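Geranylgeranyl pyrophosphate synthase (PDB 3LK5) probably builds isoprenoid diphosphates by joining five-carbon prenyl units in a magnesium-dependent transferase reaction. Local coordinates at residues A[242-247]-A[345-350]; A[249-254]-A[338-343]. One frame throughout, in Å; residues are numbered along the deposited sequence.

How the interactions relate
Both interactions join helix 236-263 to helix 329-347, and their centres lie about 10 Å apart along this one interface. Interaction 2 is nested inside the chain loop that interaction 1 closes, and the two meet where the CD1 of Ile-249 packs against the backbone of Leu-345. Interaction 2 is the more deeply placed, a buried seam of aliphatic groups between antiparallel helices. Interaction 1, only partly buried, lies where helix 329-347 gives way to a turn: it keeps an apolar inner half but adds a histidine stack on its outer side. Helices 205-231 and 355-369 flank both, and both lie away from the aspartates that bind magnesium.

Interaction 1: A[242-247]-A[345-350]; sequences LLHYGH and LAHLDD
An offset stack of His-244 on His-347, with an apolar patch next to it on the buried side, joins helix 236-263 to the C-terminal part of helix 329-347 and the turn that follows. The imidazole planes are nearly parallel, 8° apart, with centroids 4.5 Å from each other. The offset leaves the CB of His-244, rather than its ring, over the middle of the other imidazole: this carbon stands 3.3 Å from the centroid of the His-347 ring in a CH-pi contact almost along the ring normal. His-347 CE1 in turn lies over a face of the His-244 ring, 3.6 Å from His-244 CG.

On the inner side, Tyr-245 has CG anti to its backbone N (chi1 167°), which carries the phenol to Leu-348, whose branch meets it at a slant. Its CD1 is 3.6 Å from Leu-348 CG, and its CE1 is 3.8 Å from Leu-348 CD1. Leu-345 CD2 comes more loosely to the ring edge, 4.5 Å from Tyr-245 CE1. The phenol hydroxyl is hydrogen-bonded to Leu-361 O and to Tyr-69 OH, so the buried ring is tied at its polar end as well.

No hydrogen bond crosses between the two segments. Cohesion rests on dispersion and ring stacking, and protonation of both histidines at once would probably be disfavoured.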
# COMPACT_ATOMS: atom_id res chain seq x y z
N LEU A 242 4.28 -14.47 24.23
CA LEU A 242 3.72 -14.67 22.89
C LEU A 242 4.68 -14.28 21.76
O LEU A 242 4.77 -14.97 20.71
CB LEU A 242 2.41 -13.86 22.77
CG LEU A 242 1.31 -14.29 23.74
CD1 LEU A 242 0.04 -13.40 23.52
CD2 LEU A 242 0.96 -15.78 23.63
N LEU A 243 5.39 -13.18 21.96
CA LEU A 243 6.34 -12.70 20.96
C LEU A 243 7.51 -13.67 20.82
O LEU A 243 7.99 -13.88 19.70
CB LEU A 243 6.86 -11.28 21.27
CG LEU A 243 5.92 -10.12 20.91
CD1 LEU A 243 6.45 -8.78 21.54
CD2 LEU A 243 5.73 -9.98 19.39
N HIS A 244 7.95 -14.26 21.93
CA HIS A 244 9.03 -15.27 21.87
C HIS A 244 8.55 -16.53 21.17
O HIS A 244 9.23 -17.08 20.32
CB HIS A 244 9.52 -15.63 23.27
CG HIS A 244 10.49 -14.65 23.85
ND1 HIS A 244 11.75 -14.46 23.33
CD2 HIS A 244 10.42 -13.89 24.97
CE1 HIS A 244 12.40 -13.58 24.08
NE2 HIS A 244 11.63 -13.23 25.09
N TYR A 245 7.36 -17.01 21.56
CA TYR A 245 6.73 -18.09 20.81
C TYR A 245 6.65 -17.79 19.32
O TYR A 245 7.03 -18.62 18.47
CB TYR A 245 5.33 -18.38 21.39
CG TYR A 245 4.41 -19.25 20.56
CD1 TYR A 245 4.24 -20.63 20.86
CD2 TYR A 245 3.69 -18.70 19.46
CE1 TYR A 245 3.34 -21.41 20.10
CE2 TYR A 245 2.83 -19.46 18.69
CZ TYR A 245 2.64 -20.81 19.01
OH TYR A 245 1.76 -21.51 18.22
N GLY A 246 6.18 -16.60 18.98
CA GLY A 246 5.99 -16.28 17.56
C GLY A 246 7.33 -16.24 16.83
O GLY A 246 7.40 -16.59 15.64
N HIS A 247 8.36 -15.74 17.49
CA HIS A 247 9.68 -15.63 16.86
C HIS A 247 10.20 -17.06 16.52
O HIS A 247 10.54 -17.34 15.36
CB HIS A 247 10.68 -14.93 17.80
CG HIS A 247 12.12 -15.04 17.39
ND1 HIS A 247 12.93 -16.11 17.75
CD2 HIS A 247 12.92 -14.19 16.70
CE1 HIS A 247 14.15 -15.92 17.26
NE2 HIS A 247 14.17 -14.77 16.62
N LEU A 345 7.48 -23.58 22.08
CA LEU A 345 6.44 -24.12 22.96
C LEU A 345 6.71 -23.82 24.43
O LEU A 345 5.77 -23.49 25.18
CB LEU A 345 6.30 -25.62 22.76
CG LEU A 345 5.77 -26.10 21.42
CD1 LEU A 345 5.82 -27.62 21.40
CD2 LEU A 345 4.35 -25.61 21.23
N ALA A 346 7.99 -23.91 24.83
CA ALA A 346 8.39 -23.68 26.23
C ALA A 346 8.03 -22.29 26.69
O ALA A 346 7.64 -22.09 27.85
CB ALA A 346 9.91 -23.93 26.42
N HIS A 347 8.15 -21.31 25.79
CA HIS A 347 7.72 -19.95 26.07
C HIS A 347 6.27 -19.79 26.56
O HIS A 347 6.00 -18.92 27.37
CB HIS A 347 8.03 -19.01 24.90
CG HIS A 347 9.48 -18.70 24.76
ND1 HIS A 347 10.16 -17.91 25.67
CD2 HIS A 347 10.38 -19.05 23.82
CE1 HIS A 347 11.42 -17.80 25.30
NE2 HIS A 347 11.58 -18.48 24.17
N LEU A 348 5.38 -20.66 26.11
CA LEU A 348 3.99 -20.63 26.59
C LEU A 348 3.79 -21.00 28.07
O LEU A 348 2.76 -20.68 28.65
CB LEU A 348 3.11 -21.54 25.74
CG LEU A 348 3.07 -21.24 24.26
CD1 LEU A 348 2.24 -22.35 23.58
CD2 LEU A 348 2.46 -19.85 24.03
N ASP A 349 4.77 -21.69 28.65
CA ASP A 349 4.67 -22.10 30.06
C ASP A 349 5.13 -21.00 30.98
O ASP A 349 5.09 -21.16 32.20
CB ASP A 349 5.53 -23.34 30.33
CG ASP A 349 5.21 -24.50 29.43
OD1 ASP A 349 4.02 -24.70 29.13
OD2 ASP A 349 6.15 -25.21 29.01
N ASP A 350 5.59 -19.90 30.40
CA ASP A 350 6.23 -18.82 31.17
C ASP A 350 5.25 -17.81 31.76
O ASP A 350 5.64 -16.95 32.53
CB ASP A 350 7.30 -18.11 30.32
CG ASP A 350 8.57 -18.94 30.20
OD1 ASP A 350 8.73 -19.94 30.93
OD2 ASP A 350 9.43 -18.59 29.38

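Interaction 2: A[249-254]-A[338-343]; sequences IGIAFQ and SQLTES
With CG set beside the backbone N and anti to the carbonyl carbon (chi1 -74°), Leu-340 reaches from helix 329-347 across to Ile-251 and Ala-252 of helix 236-263. Ile-249 turns its CG1 branch the same way, and a second bend (chi2 -50°) brings CD1 in against the opposing backbone.

The two ends of the Leu-340 side chain meet different partners. Its CD1 methyl lies 3.5 Å from the CG2 branch of Ile-251, the two side chains passing at a slant, and the same methyl is 4.0 Å from the backbone N of Ala-252. Nearer the root of the side chain, Leu-340 CB faces Ala-252 CB at 3.9 Å. The small alanine therefore meets the leucine stem, while the isoleucine takes up its tip. Leu-340 also touches Asp-248 and Leu-255 of the same partner helix.

At the other flank, Ile-249 places CD1 3.7 Å from Thr-341 CA. The same methyl is 3.8 Å from Leu-340 O, so here it rests on main chain more than on a side chain. Thr-341 OG1 approaches Ala-252 CB at 4.0 Å, a van der Waals contact. This buried hydroxyl finds its polar partners in Ile-337 O and Thr-369 OG1, which lets it sit in an otherwise apolar seam.

The axes of segments 249-254 and 338-343 approach to 8.4 Å, with 151° between their N-to-C directions. Helix 205-231 also touches Ile-249 (through Ile-221) and Ile-251 (through Ala-217), and helix 355-369 packs on Ile-249 and Ala-252. Such near-antiparallel packing of long helices is characteristic of the all-helical fold of trans-prenyltransferases, to whose polyprenyl synthetase family this protein belongs.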
# COMPACT_ATOMS: atom_id res chain seq x y z
N ILE A 249 8.52 -20.20 16.65
CA ILE A 249 7.64 -20.95 15.77
C ILE A 249 7.60 -20.35 14.34
O ILE A 249 7.51 -21.08 13.36
CB ILE A 249 6.20 -21.11 16.40
CG1 ILE A 249 6.29 -21.73 17.82
CG2 ILE A 249 5.28 -21.93 15.46
CD1 ILE A 249 7.19 -23.08 17.90
N GLY A 250 7.64 -19.02 14.23
CA GLY A 250 7.59 -18.39 12.89
C GLY A 250 8.80 -18.75 12.04
O GLY A 250 8.67 -18.98 10.80
N ILE A 251 9.99 -18.74 12.66
CA ILE A 251 11.21 -19.14 11.93
C ILE A 251 11.08 -20.63 11.54
O ILE A 251 11.32 -21.00 10.39
CB ILE A 251 12.52 -18.86 12.72
CG1 ILE A 251 12.76 -17.33 12.83
CG2 ILE A 251 13.76 -19.55 12.04
CD1 ILE A 251 13.72 -16.97 13.93
N ALA A 252 10.69 -21.48 12.49
CA ALA A 252 10.54 -22.92 12.20
C ALA A 252 9.55 -23.15 11.07
O ALA A 252 9.74 -24.03 10.22
CB ALA A 252 10.12 -23.68 13.47
N PHE A 253 8.44 -22.38 11.06
CA PHE A 253 7.46 -22.50 10.01
C PHE A 253 8.08 -22.20 8.63
O PHE A 253 7.82 -22.94 7.68
CB PHE A 253 6.28 -21.54 10.31
CG PHE A 253 5.34 -21.32 9.16
CD1 PHE A 253 4.34 -22.26 8.87
CD2 PHE A 253 5.43 -20.16 8.39
CE1 PHE A 253 3.43 -22.05 7.82
CE2 PHE A 253 4.52 -19.93 7.31
CZ PHE A 253 3.53 -20.89 7.03
N GLN A 254 8.87 -21.13 8.51
CA GLN A 254 9.48 -20.82 7.22
C GLN A 254 10.46 -21.93 6.81
O GLN A 254 10.53 -22.32 5.64
CB GLN A 254 10.27 -19.52 7.24
CG GLN A 254 10.76 -19.16 5.81
CD GLN A 254 9.61 -19.07 4.85
OE1 GLN A 254 8.64 -18.37 5.13
NE2 GLN A 254 9.69 -19.78 3.73
N SER A 338 13.37 -28.60 14.90
CA SER A 338 13.11 -29.30 16.16
C SER A 338 13.42 -28.43 17.37
O SER A 338 12.61 -28.33 18.31
CB SER A 338 13.93 -30.61 16.20
OG SER A 338 13.32 -31.55 15.34
N GLN A 339 14.60 -27.81 17.35
CA GLN A 339 15.10 -26.96 18.43
C GLN A 339 14.15 -25.77 18.65
O GLN A 339 13.77 -25.44 19.80
CB GLN A 339 16.46 -26.36 18.03
CG GLN A 339 17.69 -27.22 18.17
CD GLN A 339 18.96 -26.40 17.87
OE1 GLN A 339 19.32 -26.18 16.70
NE2 GLN A 339 19.62 -25.94 18.93
N LEU A 340 13.81 -25.11 17.56
CA LEU A 340 12.92 -23.94 17.60
C LEU A 340 11.50 -24.27 18.03
O LEU A 340 10.84 -23.46 18.72
CB LEU A 340 12.90 -23.26 16.23
CG LEU A 340 14.15 -22.46 15.86
CD1 LEU A 340 14.17 -22.16 14.36
CD2 LEU A 340 14.20 -21.21 16.69
N THR A 341 11.02 -25.45 17.61
CA THR A 341 9.69 -25.86 18.01
C THR A 341 9.66 -26.09 19.54
O THR A 341 8.79 -25.59 20.27
CB THR A 341 9.20 -27.09 17.22
OG1 THR A 341 9.14 -26.74 15.83
CG2 THR A 341 7.81 -27.48 17.68
N GLU A 342 10.68 -26.78 20.03
CA GLU A 342 10.78 -27.01 21.46
C GLU A 342 10.87 -25.70 22.29
O GLU A 342 10.16 -25.55 23.31
CB GLU A 342 11.97 -27.96 21.72
CG GLU A 342 12.11 -28.41 23.17
CD GLU A 342 13.36 -29.27 23.40
OE1 GLU A 342 13.99 -29.71 22.40
OE2 GLU A 342 13.72 -29.49 24.59
N SER A 343 11.72 -24.76 21.87
CA SER A 343 11.88 -23.53 22.61
C SER A 343 10.65 -22.62 22.48
O SER A 343 10.22 -21.99 23.47
CB SER A 343 13.19 -22.82 22.21
OG SER A 343 13.16 -22.50 20.82